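Local structure of thiol-activated cytolysin (Desulfobulbus propionicus, 6NAL) at residues V153-L161 and H350-E358; Y376-I387 and N421-C432. The protein is a thiol-activated cytolysin of a Gram-negative bacterium, a toxin that probably oligomerises on target membranes and perforates them with large beta-barrel pores. All coordinates share one frame; numbering follows the deposited sequence.

Interaction 1 and interaction 2 sit at different levels of an elongated molecule, their centres about 48 Å apart and their nearest atoms about 16 Å apart, without touching. Interaction 1, its centre about 10 Å from the centre of the chain, packs helix 156-163 on strand 349-372. That strand belongs to a sheet shared with strand 44-59 and, further along, with strands 412-418 and 454-462. Past its end the chain enters strand 378-389, which pairs with 422-432 in the C-terminal beta sandwich, interaction 2. The contacts therefore follow in series, one in the cytolysin body, the other in the domain that in cholesterol-dependent cytolysins usually meets the membrane. Both also touch the second subunit.

Interaction 1: residues V153-L161 and H350-E358; sequences VYDENELML and HGTTEYVAE
The ring of Tyr-154 lies across the strand backbone at Tyr-355 and Val-356, with Val-356 N 4.0 Å above the ring plane, over its centre. Helix 156-163 packs here on one face of strand 349-372, the long strand that hydrogen-bonds to strand 44-59; the short axes are 8.3 Å apart and run at 139°. Tyr-154 CD2 approaches Tyr-355 CB to 3.7 Å, while CG2 of Val-356 reaches the phenol end of the ring. With CG anti to the backbone N (chi1 180°), the ring reaches along the strand, and its hydroxyl bonds to Arg-182, which also makes a cation-pi contact with it.

Glu-158 lays its carboxylate over one face of the Tyr-355 ring, the planes only 6° apart, with OE2 offset toward the rim. Two partners help hold this carboxylate flat: OE1 accepts from Tyr-154 N at 3.0 Å, and OE2 forms a salt bridge with Lys-162. That pairing probably stabilises the negative charge above the ring. Tyr-355 therefore meets both side chains, its CB against Tyr-154 and its ring under Glu-158.

Further along, Leu-161 settles on the backbone at Gly-351, its CD2 3.5 Å from Gly-351 O and 3.8 Å from Thr-353 CG2. Leu-161 CD1 also lies against Gly-351 CA, where the strand has no side chain.

Asp-155 is the N-cap of the helix, its OD1 accepting from Glu-158 N and, weakly, from Asn-157 N; Thr-27 binds its OD2 and also donates its backbone N to Thr-353 OG1. A water links cap and strand: it donates to Asp-155 OD1 at 2.6 Å and to Glu-354 O, and accepts from Thr-353 OG1 at 2.7 Å.

Interaction 2: residues Y376-I387 and N421-C432; sequences YVARFTVTWDEI and NARNISIKTEGC
The guanidinium of Arg-379 meets Glu-430 at its edge, whereas Ile-387 CG1 lies over one face of the Arg-423 guanidinium, whose NH1 bonds to Gly-420 O. Trp-384 has Val-382 CG1 and Glu-386 CG at its ring edge, in plane, and its NE1 donates to Glu-386 OE2 at 2.9 Å. In the salt bridge, Arg-379 NE lies 2.9 Å from Glu-430 OE1; the oxygen stays near the guanidinium plane but is approached from above the carboxylate plane, the two planes being 51° apart. Trp-440 adds a cation-pi contact to Arg-379. Strands 378-389 and 422-432 are the antiparallel central pair of a four-stranded sheet in the C-terminal beta sandwich, and a beta bulge between Thr-383 and Asp-385 shifts their register by one. Reciprocal backbone hydrogen bonds join Arg-379 to Glu-430, Thr-381 to Lys-428, Thr-383 to Ser-426 and, past the bulge, Asp-385 to Arg-423. On the face that looks toward strands 349-372 and 454-462, Phe-380 and Thr-429 lie side by side, CD2 of Phe-380 3.6 Å from CG2 of Thr-429, and Val-382 follows beside Ile-427. At the bulge Trp-384 CD1 rests 3.8 Å from Ala-422 CB. Near the far end, Tyr-376 CD1 packs 3.8 Å from Gly-431 CA.

Interaction 1: residues V153-L161 and H350-E358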
loop_
_atom_site.group_PDB
_atom_site.type_symbol
_atom_site.label_atom_id
_atom_site.label_comp_id
_atom_site.label_asym_id
_atom_site.label_seq_id
_atom_site.Cartn_x
_atom_site.Cartn_y
_atom_site.Cartn_z
ATOM N N VAL A 153 14.410 -12.168 -7.566
ATOM C CA VAL A 153 15.790 -12.077 -7.097
ATOM C C VAL A 153 16.384 -10.771 -7.606
ATOM O O VAL A 153 16.378 -10.502 -8.816
ATOM C CB VAL A 153 16.674 -13.290 -7.502
ATOM C CG1 VAL A 153 15.913 -14.628 -7.289
ATOM C CG2 VAL A 153 17.106 -13.265 -8.911
ATOM N N TYR A 154 16.887 -9.965 -6.675
ATOM C CA TYR A 154 17.441 -8.670 -7.003
ATOM C C TYR A 154 18.874 -8.802 -7.449
ATOM O O TYR A 154 19.271 -8.139 -8.396
ATOM C CB TYR A 154 17.364 -7.743 -5.791
ATOM C CG TYR A 154 17.932 -6.317 -5.986
ATOM C CD1 TYR A 154 17.338 -5.381 -6.867
ATOM C CD2 TYR A 154 19.057 -5.899 -5.258
ATOM C CE1 TYR A 154 17.881 -4.097 -7.025
ATOM C CE2 TYR A 154 19.568 -4.623 -5.388
ATOM C CZ TYR A 154 18.977 -3.728 -6.268
ATOM O OH TYR A 154 19.510 -2.461 -6.401
ATOM N N ASP A 155 19.673 -9.635 -6.773
ATOM C CA ASP A 155 21.078 -9.796 -7.149
ATOM C C ASP A 155 21.589 -11.154 -6.665
ATOM O O ASP A 155 20.853 -11.945 -6.062
ATOM C CB ASP A 155 21.951 -8.640 -6.600
ATOM C CG ASP A 155 21.887 -8.508 -5.066
ATOM O OD1 ASP A 155 21.186 -9.354 -4.430
ATOM O OD2 ASP A 155 22.511 -7.550 -4.514
ATOM N N GLU A 156 22.877 -11.410 -6.926
ATOM C CA GLU A 156 23.443 -12.720 -6.629
ATOM C C GLU A 156 23.322 -13.056 -5.150
ATOM O O GLU A 156 23.270 -14.237 -4.791
ATOM C CB GLU A 156 24.907 -12.786 -7.071
ATOM C CG GLU A 156 25.137 -12.764 -8.590
ATOM C CD GLU A 156 25.406 -11.337 -9.131
ATOM O OE1 GLU A 156 25.119 -10.340 -8.387
ATOM O OE2 GLU A 156 25.878 -11.214 -10.302
ATOM N N ASN A 157 23.250 -12.046 -4.273
ATOM C CA ASN A 157 23.293 -12.358 -2.846
ATOM C C ASN A 157 21.930 -12.744 -2.317
ATOM O O ASN A 157 21.830 -13.530 -1.371
ATOM C CB ASN A 157 23.836 -11.190 -2.028
ATOM C CG ASN A 157 25.362 -11.109 -2.071
ATOM O OD1 ASN A 157 26.085 -12.105 -1.850
ATOM N ND2 ASN A 157 25.855 -9.924 -2.373
ATOM N N GLU A 158 20.876 -12.169 -2.878
ATOM C CA GLU A 158 19.555 -12.610 -2.495
ATOM C C GLU A 158 19.365 -14.029 -2.974
ATOM O O GLU A 158 18.759 -14.836 -2.275
ATOM C CB GLU A 158 18.451 -11.701 -3.065
ATOM C CG GLU A 158 17.126 -11.789 -2.226
ATOM C CD GLU A 158 15.848 -11.282 -2.923
ATOM O OE1 GLU A 158 15.947 -10.534 -3.929
ATOM O OE2 GLU A 158 14.722 -11.647 -2.461
ATOM N N LEU A 159 19.913 -14.341 -4.154
ATOM C CA LEU A 159 19.844 -15.683 -4.709
ATOM C C LEU A 159 20.504 -16.673 -3.780
ATOM O O LEU A 159 19.887 -17.659 -3.373
ATOM C CB LEU A 159 20.521 -15.734 -6.083
ATOM C CG LEU A 159 20.005 -16.822 -7.026
ATOM C CD1 LEU A 159 20.121 -16.536 -8.495
ATOM C CD2 LEU A 159 20.790 -18.110 -6.752
HETATM N N MSE A 160 21.745 -16.424 -3.411
HETATM C CA MSE A 160 22.473 -17.398 -2.611
HETATM C C MSE A 160 21.756 -17.612 -1.314
HETATM O O MSE A 160 21.611 -18.711 -0.859
HETATM C CB MSE A 160 23.894 -16.961 -2.349
HETATM C CG MSE A 160 24.856 -17.303 -3.493
HETATM SE SE MSE A 160 26.433 -16.120 -3.384
HETATM C CE MSE A 160 26.976 -16.495 -1.575
ATOM N N LEU A 161 21.245 -16.542 -0.723
ATOM C CA LEU A 161 20.671 -16.675 0.613
ATOM C C LEU A 161 19.304 -17.364 0.628
ATOM O O LEU A 161 18.933 -17.987 1.620
ATOM C CB LEU A 161 20.549 -15.294 1.236
ATOM C CG LEU A 161 20.243 -15.306 2.711
ATOM C CD1 LEU A 161 21.294 -16.103 3.486
ATOM C CD2 LEU A 161 20.173 -13.847 3.230
ATOM N N HIS A 350 23.960 -17.541 9.861
ATOM C CA HIS A 350 22.872 -16.654 9.478
ATOM C C HIS A 350 23.374 -15.703 8.411
ATOM O O HIS A 350 24.532 -15.279 8.437
ATOM C CB HIS A 350 22.428 -15.831 10.696
ATOM C CG HIS A 350 20.951 -15.662 10.838
ATOM N ND1 HIS A 350 20.082 -16.734 10.956
ATOM C CD2 HIS A 350 20.187 -14.542 10.925
ATOM C CE1 HIS A 350 18.844 -16.278 11.080
ATOM N NE2 HIS A 350 18.881 -14.954 11.068
ATOM N N GLY A 351 22.510 -15.362 7.476
ATOM C CA GLY A 351 22.841 -14.376 6.475
ATOM C C GLY A 351 21.805 -13.275 6.420
ATOM O O GLY A 351 20.621 -13.496 6.672
ATOM N N THR A 352 22.268 -12.085 6.056
ATOM C CA THR A 352 21.394 -10.943 5.798
ATOM C C THR A 352 21.827 -10.289 4.502
ATOM O O THR A 352 23.024 -10.236 4.207
ATOM C CB THR A 352 21.458 -9.878 6.897
ATOM O OG1 THR A 352 20.827 -10.363 8.086
ATOM C CG2 THR A 352 20.783 -8.564 6.436
ATOM N N THR A 353 20.871 -9.761 3.744
ATOM C CA THR A 353 21.196 -9.049 2.513
ATOM C C THR A 353 20.060 -8.056 2.227
ATOM O O THR A 353 18.899 -8.355 2.485
ATOM C CB THR A 353 21.392 -10.042 1.363
ATOM O OG1 THR A 353 21.870 -9.354 0.189
ATOM C CG2 THR A 353 20.069 -10.754 1.076
ATOM N N GLU A 354 20.404 -6.880 1.718
ATOM C CA GLU A 354 19.433 -5.846 1.429
ATOM C C GLU A 354 19.141 -5.822 -0.059
ATOM O O GLU A 354 19.933 -6.279 -0.881
ATOM C CB GLU A 354 19.918 -4.481 1.902
ATOM C CG GLU A 354 20.242 -4.486 3.389
ATOM C CD GLU A 354 20.884 -3.198 3.889
ATOM O OE1 GLU A 354 21.368 -2.417 3.040
ATOM O OE2 GLU A 354 20.903 -2.981 5.131
ATOM N N TYR A 355 17.955 -5.339 -0.384
ATOM C CA TYR A 355 17.515 -5.252 -1.757
ATOM C C TYR A 355 16.467 -4.153 -1.853
ATOM O O TYR A 355 15.915 -3.696 -0.848
ATOM C CB TYR A 355 16.988 -6.590 -2.260
ATOM C CG TYR A 355 15.810 -7.163 -1.528
ATOM C CD1 TYR A 355 15.972 -7.933 -0.398
ATOM C CD2 TYR A 355 14.539 -7.010 -2.034
ATOM C CE1 TYR A 355 14.863 -8.512 0.246
ATOM C CE2 TYR A 355 13.445 -7.572 -1.422
ATOM C CZ TYR A 355 13.613 -8.314 -0.269
ATOM O OH TYR A 355 12.510 -8.846 0.350
ATOM N N VAL A 356 16.214 -3.731 -3.085
ATOM C CA VAL A 356 15.181 -2.755 -3.409
ATOM C C VAL A 356 13.971 -3.472 -4.006
ATOM O O VAL A 356 14.027 -3.965 -5.136
ATOM C CB VAL A 356 15.705 -1.705 -4.391
ATOM C CG1 VAL A 356 14.635 -0.693 -4.648
ATOM C CG2 VAL A 356 16.936 -1.044 -3.842
ATOM N N ALA A 357 12.862 -3.538 -3.275
ATOM C CA ALA A 357 11.643 -4.142 -3.818
ATOM C C ALA A 357 10.918 -3.046 -4.581
ATOM O O ALA A 357 10.714 -1.954 -4.031
ATOM C CB ALA A 357 10.725 -4.707 -2.727
ATOM N N GLU A 358 10.540 -3.324 -5.834
ATOM C CA GLU A 358 9.782 -2.378 -6.660
ATOM C C GLU A 358 8.339 -2.823 -6.866
ATOM O O GLU A 358 8.088 -3.912 -7.374
ATOM C CB GLU A 358 10.443 -2.206 -8.020
ATOM C CG GLU A 358 11.911 -1.926 -7.886
ATOM C CD GLU A 358 12.607 -1.817 -9.235
ATOM O OE1 GLU A 358 13.470 -0.904 -9.400
ATOM O OE2 GLU A 358 12.209 -2.587 -10.149
HETATM O O HOH W 1 20.548 -8.706 -2.019
#

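Interaction 2: residues Y376-I387 and N421-C432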
loop_
_atom_site.group_PDB
_atom_site.type_symbol
_atom_site.label_atom_id
_atom_site.label_comp_id
_atom_site.label_asym_id
_atom_site.label_seq_id
_atom_site.Cartn_x
_atom_site.Cartn_y
_atom_site.Cartn_z
ATOM N N TYR A 376 -37.961 17.685 -18.673
ATOM C CA TYR A 376 -37.676 18.805 -17.777
ATOM C C TYR A 376 -36.246 19.255 -18.078
ATOM O O TYR A 376 -35.534 18.612 -18.835
ATOM C CB TYR A 376 -37.850 18.448 -16.297
ATOM C CG TYR A 376 -37.114 17.191 -15.844
ATOM C CD1 TYR A 376 -35.744 17.205 -15.632
ATOM C CD2 TYR A 376 -37.798 15.992 -15.632
ATOM C CE1 TYR A 376 -35.066 16.047 -15.241
ATOM C CE2 TYR A 376 -37.133 14.829 -15.239
ATOM C CZ TYR A 376 -35.771 14.855 -15.031
ATOM O OH TYR A 376 -35.085 13.719 -14.609
ATOM N N VAL A 377 -35.853 20.401 -17.544
ATOM C CA VAL A 377 -34.493 20.907 -17.708
ATOM C C VAL A 377 -33.667 20.345 -16.570
ATOM O O VAL A 377 -34.103 20.348 -15.410
ATOM C CB VAL A 377 -34.463 22.446 -17.701
ATOM C CG1 VAL A 377 -33.014 22.951 -17.643
ATOM C CG2 VAL A 377 -35.173 23.021 -18.949
ATOM N N ALA A 378 -32.499 19.847 -16.884
ATOM C CA ALA A 378 -31.694 19.195 -15.871
ATOM C C ALA A 378 -30.280 19.748 -15.915
ATOM O O ALA A 378 -29.808 20.212 -16.947
ATOM C CB ALA A 378 -31.669 17.694 -16.087
ATOM N N ARG A 379 -29.609 19.714 -14.792
ATOM C CA ARG A 379 -28.188 19.985 -14.814
ATOM C C ARG A 379 -27.464 18.901 -14.052
ATOM O O ARG A 379 -27.998 18.312 -13.099
ATOM C CB ARG A 379 -27.860 21.346 -14.242
ATOM C CG ARG A 379 -28.370 21.534 -12.887
ATOM C CD ARG A 379 -28.293 22.986 -12.510
ATOM N NE ARG A 379 -28.526 23.073 -11.077
ATOM C CZ ARG A 379 -28.909 24.182 -10.470
ATOM N NH1 ARG A 379 -29.051 25.297 -11.183
ATOM N NH2 ARG A 379 -29.132 24.172 -9.164
ATOM N N PHE A 380 -26.252 18.648 -14.541
ATOM C CA PHE A 380 -25.304 17.654 -14.060
ATOM C C PHE A 380 -24.087 18.364 -13.455
ATOM O O PHE A 380 -23.569 19.322 -14.034
ATOM C CB PHE A 380 -24.808 16.751 -15.210
ATOM C CG PHE A 380 -25.839 15.833 -15.801
ATOM C CD1 PHE A 380 -26.622 16.259 -16.833
ATOM C CD2 PHE A 380 -25.966 14.530 -15.369
ATOM C CE1 PHE A 380 -27.577 15.447 -17.399
ATOM C CE2 PHE A 380 -26.925 13.698 -15.949
ATOM C CZ PHE A 380 -27.723 14.173 -16.975
ATOM N N THR A 381 -23.599 17.872 -12.317
ATOM C CA THR A 381 -22.327 18.311 -11.736
ATOM C C THR A 381 -21.443 17.097 -11.485
ATOM O O THR A 381 -21.856 16.154 -10.795
ATOM C CB THR A 381 -22.563 19.072 -10.440
ATOM O OG1 THR A 381 -23.544 20.075 -10.688
ATOM C CG2 THR A 381 -21.297 19.764 -9.944
ATOM N N VAL A 382 -20.252 17.096 -12.068
ATOM C CA VAL A 382 -19.309 15.998 -11.916
ATOM C C VAL A 382 -17.953 16.562 -11.515
ATOM O O VAL A 382 -17.453 17.490 -12.151
ATOM C CB VAL A 382 -19.192 15.163 -13.192
ATOM C CG1 VAL A 382 -18.195 14.035 -12.930
ATOM C CG2 VAL A 382 -20.532 14.623 -13.583
ATOM N N THR A 383 -17.387 16.039 -10.424
ATOM C CA THR A 383 -16.098 16.469 -9.905
ATOM C C THR A 383 -15.259 15.239 -9.559
ATOM O O THR A 383 -15.773 14.132 -9.392
ATOM C CB THR A 383 -16.262 17.382 -8.672
ATOM O OG1 THR A 383 -16.745 16.596 -7.582
ATOM C CG2 THR A 383 -17.235 18.577 -8.978
ATOM N N TRP A 384 -13.952 15.428 -9.482
ATOM C CA TRP A 384 -13.067 14.326 -9.125
ATOM C C TRP A 384 -11.716 14.891 -8.734
ATOM O O TRP A 384 -11.434 16.078 -8.910
ATOM C CB TRP A 384 -12.894 13.312 -10.262
ATOM C CG TRP A 384 -12.314 13.879 -11.511
ATOM C CD1 TRP A 384 -11.006 13.972 -11.824
ATOM C CD2 TRP A 384 -13.037 14.431 -12.624
ATOM N NE1 TRP A 384 -10.849 14.601 -13.047
ATOM C CE2 TRP A 384 -12.084 14.878 -13.564
ATOM C CE3 TRP A 384 -14.392 14.590 -12.917
ATOM C CZ2 TRP A 384 -12.445 15.476 -14.772
ATOM C CZ3 TRP A 384 -14.752 15.186 -14.121
ATOM C CH2 TRP A 384 -13.780 15.606 -15.038
ATOM N N ASP A 385 -10.869 14.005 -8.232
ATOM C CA ASP A 385 -9.518 14.365 -7.843
ATOM C C ASP A 385 -8.541 13.701 -8.793
ATOM O O ASP A 385 -8.747 12.562 -9.195
ATOM C CB ASP A 385 -9.233 13.927 -6.405
ATOM C CG ASP A 385 -9.799 14.889 -5.356
ATOM O OD1 ASP A 385 -10.016 16.105 -5.674
ATOM O OD2 ASP A 385 -9.994 14.410 -4.200
ATOM N N GLU A 386 -7.477 14.405 -9.153
ATOM C CA GLU A 386 -6.429 13.826 -9.976
ATOM C C GLU A 386 -5.120 13.731 -9.198
ATOM O O GLU A 386 -4.658 14.719 -8.602
ATOM C CB GLU A 386 -6.240 14.638 -11.256
ATOM C CG GLU A 386 -7.308 14.361 -12.311
ATOM C CD GLU A 386 -7.266 15.327 -13.506
ATOM O OE1 GLU A 386 -6.226 16.018 -13.695
ATOM O OE2 GLU A 386 -8.280 15.376 -14.263
ATOM N N ILE A 387 -4.502 12.549 -9.248
ATOM C CA ILE A 387 -3.320 12.246 -8.463
ATOM C C ILE A 387 -2.107 12.379 -9.351
ATOM O O ILE A 387 -2.114 11.965 -10.508
ATOM C CB ILE A 387 -3.434 10.843 -7.856
ATOM C CG1 ILE A 387 -4.154 10.920 -6.510
ATOM C CG2 ILE A 387 -2.098 10.240 -7.568
ATOM C CD1 ILE A 387 -5.398 11.807 -6.558
ATOM N N ASN A 421 -5.374 8.103 -13.120
ATOM C CA ASN A 421 -5.056 8.927 -11.968
ATOM C C ASN A 421 -6.268 9.644 -11.358
ATOM O O ASN A 421 -6.108 10.346 -10.359
ATOM C CB ASN A 421 -3.966 9.925 -12.358
ATOM C CG ASN A 421 -4.409 10.886 -13.430
ATOM O OD1 ASN A 421 -5.205 10.550 -14.314
ATOM N ND2 ASN A 421 -3.874 12.097 -13.370
ATOM N N ALA A 422 -7.478 9.452 -11.852
ATOM C CA ALA A 422 -8.625 10.127 -11.260
ATOM C C ALA A 422 -9.271 9.280 -10.174
ATOM O O ALA A 422 -9.523 8.098 -10.387
ATOM C CB ALA A 422 -9.638 10.456 -12.350
ATOM N N ARG A 423 -9.537 9.892 -9.017
ATOM C CA ARG A 423 -10.178 9.240 -7.885
ATOM C C ARG A 423 -11.364 10.065 -7.408
ATOM O O ARG A 423 -11.534 11.240 -7.779
ATOM C CB ARG A 423 -9.263 9.102 -6.664
ATOM C CG ARG A 423 -7.844 8.757 -6.928
ATOM C CD ARG A 423 -7.636 7.233 -6.864
ATOM N NE ARG A 423 -6.202 6.941 -6.797
ATOM C CZ ARG A 423 -5.464 6.616 -7.844
ATOM N NH1 ARG A 423 -6.058 6.500 -9.019
ATOM N NH2 ARG A 423 -4.151 6.396 -7.709
ATOM N N ASN A 424 -12.146 9.470 -6.496
ATOM C CA ASN A 424 -13.060 10.246 -5.634
ATOM C C ASN A 424 -14.136 10.982 -6.432
ATOM O O ASN A 424 -14.392 12.176 -6.255
ATOM C CB ASN A 424 -12.235 11.207 -4.780
ATOM C CG ASN A 424 -12.955 11.654 -3.547
ATOM O OD1 ASN A 424 -14.084 11.241 -3.298
ATOM N ND2 ASN A 424 -12.318 12.532 -2.770
ATOM N N ILE A 425 -14.794 10.226 -7.308
ATOM C CA ILE A 425 -15.736 10.787 -8.254
ATOM C C ILE A 425 -17.003 11.162 -7.526
ATOM O O ILE A 425 -17.544 10.373 -6.746
ATOM C CB ILE A 425 -16.052 9.782 -9.364
ATOM C CG1 ILE A 425 -14.967 9.719 -10.424
ATOM C CG2 ILE A 425 -17.279 10.182 -10.056
ATOM C CD1 ILE A 425 -13.687 9.175 -9.933
ATOM N N SER A 426 -17.496 12.355 -7.790
ATOM C CA SER A 426 -18.775 12.795 -7.258
ATOM C C SER A 426 -19.671 13.226 -8.409
ATOM O O SER A 426 -19.216 13.882 -9.355
ATOM C CB SER A 426 -18.567 13.913 -6.249
ATOM O OG SER A 426 -19.675 14.792 -6.178
ATOM N N ILE A 427 -20.943 12.816 -8.331
ATOM C CA ILE A 427 -21.922 13.050 -9.389
ATOM C C ILE A 427 -23.205 13.496 -8.751
ATOM O O ILE A 427 -23.708 12.807 -7.867
ATOM C CB ILE A 427 -22.205 11.801 -10.237
ATOM C CG1 ILE A 427 -20.930 11.303 -10.878
ATOM C CG2 ILE A 427 -23.223 12.119 -11.344
ATOM C CD1 ILE A 427 -21.137 9.933 -11.585
ATOM N N LYS A 428 -23.774 14.607 -9.232
ATOM C CA LYS A 428 -25.043 15.131 -8.746
ATOM C C LYS A 428 -25.920 15.482 -9.936
ATOM O O LYS A 428 -25.450 16.090 -10.891
ATOM C CB LYS A 428 -24.863 16.398 -7.875
ATOM C CG LYS A 428 -26.111 16.857 -7.154
ATOM C CD LYS A 428 -26.114 18.339 -6.915
ATOM C CE LYS A 428 -25.444 18.704 -5.589
ATOM N NZ LYS A 428 -25.424 20.190 -5.393
ATOM N N THR A 429 -27.200 15.131 -9.865
ATOM C CA THR A 429 -28.161 15.476 -10.905
ATOM C C THR A 429 -29.340 16.245 -10.311
ATOM O O THR A 429 -29.902 15.835 -9.289
ATOM C CB THR A 429 -28.686 14.225 -11.619
ATOM O OG1 THR A 429 -29.296 13.319 -10.674
ATOM C CG2 THR A 429 -27.577 13.503 -12.292
ATOM N N GLU A 430 -29.744 17.335 -10.971
ATOM C CA GLU A 430 -30.905 18.089 -10.532
ATOM C C GLU A 430 -31.862 18.306 -11.697
ATOM O O GLU A 430 -31.456 18.450 -12.850
ATOM C CB GLU A 430 -30.493 19.412 -9.935
ATOM C CG GLU A 430 -29.617 19.289 -8.725
ATOM C CD GLU A 430 -28.913 20.598 -8.405
ATOM O OE1 GLU A 430 -28.008 20.989 -9.174
ATOM O OE2 GLU A 430 -29.266 21.243 -7.397
ATOM N N GLY A 431 -33.145 18.308 -11.387
ATOM C CA GLY A 431 -34.144 18.532 -12.399
ATOM C C GLY A 431 -34.987 19.693 -11.964
ATOM O O GLY A 431 -35.385 19.749 -10.800
ATOM N N CYS A 432 -35.217 20.649 -12.861
ATOM C CA CYS A 432 -36.073 21.793 -12.554
ATOM C C CYS A 432 -37.543 21.380 -12.601
ATOM O O CYS A 432 -38.042 20.971 -13.660
ATOM C CB CYS A 432 -35.825 22.922 -13.539
ATOM S SG CYS A 432 -36.915 24.340 -13.229
HETATM O O HOH W 2 -37.775 21.837 -15.951
HETATM O O HOH W 3 -26.340 19.164 -10.549
HETATM O O HOH W 4 -20.546 16.504 -7.735
#